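Local coordinates for protein CaaX farnesyltransferase beta subunit Ram1 (Aspergillus fumigatus, PDB 4L9P) that probably binds the CaaX peptide within the zinc-dependent heterodimer that transfers a farnesyl group from farnesyl diphosphate to protein cysteines, at residues L208-V213 with F219-R224; W153-A158 with S178-A183. One frame throughout, in Å; residues are numbered along the deposited sequence.

Contact 1: L208-V213 with F219-R224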
loop_
_atom_site.group_PDB
_atom_site.type_symbol
_atom_site.label_atom_id
_atom_site.label_comp_id
_atom_site.label_asym_id
_atom_site.label_seq_id
_atom_site.Cartn_x
_atom_site.Cartn_y
_atom_site.Cartn_z
ATOM N N LEU B 208 -4.884 -4.515 -16.595
ATOM C CA LEU B 208 -3.978 -5.636 -16.319
ATOM C C LEU B 208 -4.637 -6.957 -16.727
ATOM O O LEU B 208 -3.950 -7.877 -17.235
ATOM C CB LEU B 208 -3.645 -5.680 -14.814
ATOM C CG LEU B 208 -2.699 -4.564 -14.348
ATOM C CD1 LEU B 208 -2.238 -4.819 -12.926
ATOM C CD2 LEU B 208 -1.518 -4.261 -15.249
ATOM N N SER B 209 -5.955 -7.063 -16.515
ATOM C CA SER B 209 -6.658 -8.277 -16.970
ATOM C C SER B 209 -6.597 -8.434 -18.476
ATOM O O SER B 209 -6.399 -9.537 -19.009
ATOM C CB SER B 209 -8.123 -8.249 -16.511
ATOM O OG SER B 209 -8.239 -8.282 -15.076
ATOM N N ILE B 210 -6.858 -7.333 -19.195
ATOM C CA ILE B 210 -6.779 -7.342 -20.644
ATOM C C ILE B 210 -5.377 -7.696 -21.102
ATOM O O ILE B 210 -5.227 -8.460 -22.075
ATOM C CB ILE B 210 -7.254 -5.943 -21.161
ATOM C CG1 ILE B 210 -8.783 -5.868 -21.024
ATOM C CG2 ILE B 210 -6.793 -5.695 -22.601
ATOM C CD1 ILE B 210 -9.319 -4.440 -21.185
ATOM N N ALA B 211 -4.354 -7.166 -20.417
ATOM C CA ALA B 211 -2.983 -7.494 -20.775
ATOM C C ALA B 211 -2.728 -8.993 -20.619
ATOM O O ALA B 211 -2.062 -9.623 -21.447
ATOM C CB ALA B 211 -1.976 -6.675 -19.930
ATOM N N MET B 212 -3.235 -9.572 -19.545
ATOM C CA MET B 212 -2.956 -11.007 -19.289
ATOM C C MET B 212 -3.649 -11.880 -20.334
ATOM O O MET B 212 -3.041 -12.837 -20.849
ATOM C CB MET B 212 -3.365 -11.449 -17.848
ATOM C CG MET B 212 -2.383 -11.003 -16.849
ATOM S SD MET B 212 -2.763 -11.584 -15.174
ATOM C CE MET B 212 -4.049 -10.350 -14.710
ATOM N N VAL B 213 -4.892 -11.587 -20.704
ATOM C CA VAL B 213 -5.531 -12.447 -21.711
ATOM C C VAL B 213 -5.016 -12.167 -23.097
ATOM O O VAL B 213 -4.978 -13.079 -23.952
ATOM C CB VAL B 213 -7.124 -12.421 -21.651
ATOM C CG1 VAL B 213 -7.648 -12.835 -20.270
ATOM C CG2 VAL B 213 -7.714 -11.045 -22.052
ATOM N N PHE B 219 -7.569 -5.708 -26.635
ATOM C CA PHE B 219 -6.877 -4.410 -26.593
ATOM C C PHE B 219 -7.768 -3.312 -27.213
ATOM O O PHE B 219 -7.786 -2.159 -26.767
ATOM C CB PHE B 219 -5.569 -4.446 -27.375
ATOM C CG PHE B 219 -4.499 -5.341 -26.786
ATOM C CD1 PHE B 219 -4.585 -5.874 -25.501
ATOM C CD2 PHE B 219 -3.377 -5.658 -27.542
ATOM C CE1 PHE B 219 -3.529 -6.703 -24.981
ATOM C CE2 PHE B 219 -2.356 -6.462 -27.024
ATOM C CZ PHE B 219 -2.451 -7.010 -25.778
ATOM N N LYS B 220 -8.519 -3.695 -28.235
ATOM C CA LYS B 220 -9.386 -2.754 -28.948
ATOM C C LYS B 220 -10.582 -2.280 -28.124
ATOM O O LYS B 220 -11.185 -1.274 -28.446
ATOM C CB LYS B 220 -9.877 -3.371 -30.275
ATOM C CG LYS B 220 -8.825 -3.291 -31.359
ATOM C CD LYS B 220 -9.197 -4.152 -32.570
ATOM C CE LYS B 220 -10.577 -3.981 -33.078
ATOM N NZ LYS B 220 -10.629 -4.827 -34.349
ATOM N N LEU B 221 -10.934 -2.981 -27.052
ATOM C CA LEU B 221 -12.137 -2.598 -26.343
ATOM C C LEU B 221 -11.962 -1.235 -25.680
ATOM O O LEU B 221 -12.905 -0.446 -25.555
ATOM C CB LEU B 221 -12.536 -3.704 -25.387
ATOM C CG LEU B 221 -11.983 -3.815 -24.002
ATOM C CD1 LEU B 221 -12.717 -2.791 -23.090
ATOM C CD2 LEU B 221 -12.236 -5.214 -23.512
ATOM N N ILE B 222 -10.750 -0.964 -25.227
ATOM C CA ILE B 222 -10.492 0.277 -24.502
ATOM C C ILE B 222 -10.602 1.517 -25.392
ATOM O O ILE B 222 -9.964 1.580 -26.429
ATOM C CB ILE B 222 -9.096 0.256 -23.859
ATOM C CG1 ILE B 222 -8.909 -1.000 -22.980
ATOM C CG2 ILE B 222 -8.861 1.626 -23.132
ATOM C CD1 ILE B 222 -7.418 -1.422 -22.693
ATOM N N ASP B 223 -11.384 2.529 -24.966
ATOM C CA ASP B 223 -11.403 3.809 -25.663
ATOM C C ASP B 223 -10.234 4.619 -25.106
ATOM O O ASP B 223 -10.322 5.211 -24.036
ATOM C CB ASP B 223 -12.751 4.539 -25.471
ATOM C CG ASP B 223 -12.829 5.867 -26.241
ATOM O OD1 ASP B 223 -11.784 6.465 -26.597
ATOM O OD2 ASP B 223 -13.959 6.307 -26.516
ATOM N N ARG B 224 -9.115 4.591 -25.823
ATOM C CA ARG B 224 -7.883 5.225 -25.301
ATOM C C ARG B 224 -7.955 6.711 -25.195
ATOM O O ARG B 224 -7.459 7.273 -24.197
ATOM C CB ARG B 224 -6.663 5.006 -26.201
ATOM C CG ARG B 224 -5.912 3.786 -26.171
ATOM C CD ARG B 224 -5.192 3.906 -27.559
ATOM N NE ARG B 224 -3.875 4.342 -27.338
ATOM C CZ ARG B 224 -2.922 4.585 -28.206
ATOM N NH1 ARG B 224 -3.103 4.657 -29.548
ATOM N NH2 ARG B 224 -1.753 4.827 -27.649
#
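Ile210 and Phe219 bring the two backbones closest, their CA atoms lying 6.6 Å apart where the last turns of helix 200-213 pass the short helix 216-221. Beyond that helix the chain extends at Ile222 (psi 129°) and then enters helix 224-234, with Asp223 as its N-cap: OD1 accepts from the backbone N of Ala226. No hydrogen bond joins the two segments, and the contact illustrates how a tight connection between helices can be closed by apolar side chains around one branched residue. That residue is Ile210, whose two arms serve different partners. Ile210 CG2, anti to the backbone N, meets the edge of the Phe219 ring in its plane, 3.6 Å from Phe219 CD1, as the two side chains slide past each other in opposite directions. The longer arm, with CG1 beside the backbone N (chi1 -75°) and the chain then extended, brings CD1 against two other aliphatic ends. Leu221 CD2 lies 3.8 Å from Ile210 CD1, and Ile222 CD1 comes to 3.9 Å from the same methyl. A little farther along the ring rim, Phe219 CE1 approaches the backbone of Ala211, 4.3 Å from its CA, although the methyl of Ala211 points the other way. CE1 also lies 3.8 Å from Ile210 O. The turn itself is held from outside the pair by Gln184, whose amide accepts from Asp223 N and donates to Leu221 O. Around this joint, helix 173-183 packs Val176 on Ile210 and Ile177 on Leu221. Helix 502-513 covers another part of it, with Ile508 touching both Ala211 and Phe219 and the Trp511 ring meeting that of Phe219, while Ser209 turns to helix 151-164.

Contact 2: W153-A158 with S178-A183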
loop_
_atom_site.group_PDB
_atom_site.type_symbol
_atom_site.label_atom_id
_atom_site.label_comp_id
_atom_site.label_asym_id
_atom_site.label_seq_id
_atom_site.Cartn_x
_atom_site.Cartn_y
_atom_site.Cartn_z
ATOM N N TRP B 153 -11.458 -5.920 -9.867
ATOM C CA TRP B 153 -10.405 -6.526 -9.050
ATOM C C TRP B 153 -10.530 -8.040 -8.965
ATOM O O TRP B 153 -9.518 -8.762 -9.006
ATOM C CB TRP B 153 -10.400 -5.995 -7.634
ATOM C CG TRP B 153 -9.752 -4.674 -7.433
ATOM C CD1 TRP B 153 -10.320 -3.577 -6.846
ATOM C CD2 TRP B 153 -8.376 -4.346 -7.655
ATOM N NE1 TRP B 153 -9.387 -2.577 -6.733
ATOM C CE2 TRP B 153 -8.183 -3.012 -7.232
ATOM C CE3 TRP B 153 -7.276 -5.056 -8.139
ATOM C CZ2 TRP B 153 -6.955 -2.367 -7.281
ATOM C CZ3 TRP B 153 -6.030 -4.387 -8.210
ATOM C CH2 TRP B 153 -5.900 -3.077 -7.769
ATOM N N MET B 154 -11.744 -8.564 -8.777
ATOM C CA MET B 154 -11.893 -10.036 -8.635
ATOM C C MET B 154 -11.466 -10.760 -9.916
ATOM O O MET B 154 -10.945 -11.894 -9.860
ATOM C CB MET B 154 -13.340 -10.404 -8.253
ATOM C CG MET B 154 -13.764 -9.635 -6.996
ATOM S SD MET B 154 -15.521 -9.622 -6.704
ATOM C CE MET B 154 -15.511 -11.312 -6.473
ATOM N N VAL B 155 -11.680 -10.109 -11.058
ATOM C CA VAL B 155 -11.180 -10.684 -12.329
ATOM C C VAL B 155 -9.649 -10.660 -12.353
ATOM O O VAL B 155 -9.009 -11.690 -12.605
ATOM C CB VAL B 155 -11.742 -9.915 -13.553
ATOM C CG1 VAL B 155 -11.090 -10.479 -14.830
ATOM C CG2 VAL B 155 -13.277 -10.067 -13.597
ATOM N N TYR B 156 -9.060 -9.521 -12.018
ATOM C CA TYR B 156 -7.615 -9.397 -12.005
ATOM C C TYR B 156 -6.967 -10.380 -11.026
ATOM O O TYR B 156 -5.989 -11.036 -11.392
ATOM C CB TYR B 156 -7.210 -7.952 -11.669
ATOM C CG TYR B 156 -5.736 -7.878 -11.335
ATOM C CD1 TYR B 156 -4.706 -8.007 -12.339
ATOM C CD2 TYR B 156 -5.346 -7.719 -9.998
ATOM C CE1 TYR B 156 -3.329 -8.018 -11.947
ATOM C CE2 TYR B 156 -3.980 -7.731 -9.618
ATOM C CZ TYR B 156 -2.995 -7.848 -10.610
ATOM O OH TYR B 156 -1.684 -7.839 -10.240
ATOM N N TRP B 157 -7.435 -10.424 -9.778
ATOM C CA TRP B 157 -6.753 -11.277 -8.774
ATOM C C TRP B 157 -6.773 -12.725 -9.217
ATOM O O TRP B 157 -5.778 -13.481 -9.048
ATOM C CB TRP B 157 -7.476 -11.197 -7.398
ATOM C CG TRP B 157 -7.356 -9.810 -6.790
ATOM C CD1 TRP B 157 -6.264 -8.981 -6.833
ATOM C CD2 TRP B 157 -8.334 -9.151 -5.993
ATOM N NE1 TRP B 157 -6.553 -7.803 -6.162
ATOM C CE2 TRP B 157 -7.811 -7.891 -5.639
ATOM C CE3 TRP B 157 -9.642 -9.501 -5.573
ATOM C CZ2 TRP B 157 -8.544 -6.963 -4.875
ATOM C CZ3 TRP B 157 -10.374 -8.571 -4.800
ATOM C CH2 TRP B 157 -9.802 -7.328 -4.474
ATOM N N ALA B 158 -7.905 -13.180 -9.765
ATOM C CA ALA B 158 -8.007 -14.596 -10.204
ATOM C C ALA B 158 -7.112 -14.824 -11.429
ATOM O O ALA B 158 -6.383 -15.832 -11.469
ATOM C CB ALA B 158 -9.461 -14.939 -10.501
ATOM N N SER B 178 -16.477 -9.270 -22.518
ATOM C CA SER B 178 -17.875 -9.144 -22.091
ATOM C C SER B 178 -17.921 -8.313 -20.794
ATOM O O SER B 178 -18.689 -7.351 -20.686
ATOM C CB SER B 178 -18.432 -10.532 -21.809
ATOM O OG SER B 178 -19.761 -10.434 -21.365
ATOM N N THR B 179 -17.086 -8.702 -19.822
ATOM C CA THR B 179 -17.124 -8.082 -18.526
ATOM C C THR B 179 -16.764 -6.604 -18.607
ATOM O O THR B 179 -17.427 -5.774 -18.008
ATOM C CB THR B 179 -16.094 -8.772 -17.559
ATOM O OG1 THR B 179 -16.397 -10.172 -17.475
ATOM C CG2 THR B 179 -16.149 -8.162 -16.162
ATOM N N PHE B 180 -15.698 -6.261 -19.313
ATOM C CA PHE B 180 -15.200 -4.861 -19.220
ATOM C C PHE B 180 -15.899 -3.934 -20.225
ATOM O O PHE B 180 -15.895 -2.722 -20.076
ATOM C CB PHE B 180 -13.672 -4.829 -19.311
ATOM C CG PHE B 180 -13.037 -5.455 -18.101
ATOM C CD1 PHE B 180 -13.495 -5.082 -16.845
ATOM C CD2 PHE B 180 -12.066 -6.422 -18.187
ATOM C CE1 PHE B 180 -12.966 -5.666 -15.698
ATOM C CE2 PHE B 180 -11.565 -6.995 -17.083
ATOM C CZ PHE B 180 -12.010 -6.660 -15.824
ATOM N N THR B 181 -16.500 -4.494 -21.277
ATOM C CA THR B 181 -17.226 -3.628 -22.210
ATOM C C THR B 181 -18.349 -2.920 -21.506
ATOM O O THR B 181 -18.588 -1.738 -21.702
ATOM C CB THR B 181 -17.781 -4.485 -23.376
ATOM O OG1 THR B 181 -16.673 -4.887 -24.175
ATOM C CG2 THR B 181 -18.711 -3.640 -24.263
ATOM N N ALA B 182 -19.026 -3.665 -20.660
ATOM C CA ALA B 182 -20.119 -3.161 -19.879
ATOM C C ALA B 182 -19.699 -2.150 -18.780
ATOM O O ALA B 182 -20.488 -1.287 -18.378
ATOM C CB ALA B 182 -20.800 -4.386 -19.233
ATOM N N ALA B 183 -18.465 -2.251 -18.296
ATOM C CA ALA B 183 -18.011 -1.419 -17.179
ATOM C C ALA B 183 -17.338 -0.139 -17.659
ATOM O O ALA B 183 -17.023 0.733 -16.831
ATOM C CB ALA B 183 -17.056 -2.191 -16.317
#
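Phe180, on helix 173-183 of the alpha-alpha toroid of prenyltransferase beta subunits, reaches Val155 on the preceding helix 151-164 with the far end of its ring, and one face of that ring carries the methyl of its own neighbour, Thr179 CG2, 4.0 Å above the plane and offset toward the rim. On the other helix the flat groups pack among themselves: Trp157 CZ2 lies 3.4 Å above a face of the Trp153 indole, while Tyr156 CD2 sits at the edge of that indole, in its plane. Trp157 in turn has Trp153 O over one of its faces, again toward the rim. The pairing is a worked case of residues dividing their duties by direction around one helix. Trp153 leaves its helix on the side away from residues 178-183, and its indole touches both the bound isoprenoid analogue and the peptide; the Trp157 ring meets Tyr432 edge-to-face, whereas Val155 alone makes the close approaches to the neighbouring helix. The backbones stay well apart, Val155 and Thr179 being 9.0 Å from CA to CA, so the gap is bridged by side chains. Phe180 has its ring beside the backbone N (chi1 -68°), which brings CZ back to 4.0 Å from Val155 CB. Thr179 directs its polar end otherwise: OG1 bonds to Arg175 O in the turn before and to Leu44 N of the alpha subunit, whose Leu44 side chain also packs on Val155. The two branches of Val155 split the remaining work. CG1, anti to the backbone N (chi1 175°), lies against the Phe180 ring, 4.1 Å from CZ, and CG2 faces the methyl of Thr179, with 4.3 Å between Val155 CG2 and Thr179 CG2.

In the fold
Both contacts are buried and apolar, with centres about 10 Å apart, and they join four helices that follow one another in the chain, 151-164 with 173-183 and 200-213 with 216-221; helix 173-183, which carries half of contact 2, also borders contact 1. They meet at Tyr156 and Ser209, where Ser209 OG lies 3.3 Å from Tyr156 CA and Met212 CE lies 3.4 Å from Tyr156 CD1. Contact 1 buries 210 Å² across a short connection and gathers an aromatic edge and two aliphatic ends round Ile210. Contact 2, at 103 Å², spans more widely separated backbones. Their surroundings differ too: contact 2 includes Trp153 of the ligand pocket and is touched by the alpha subunit, whereas no other protein chain touches contact 1.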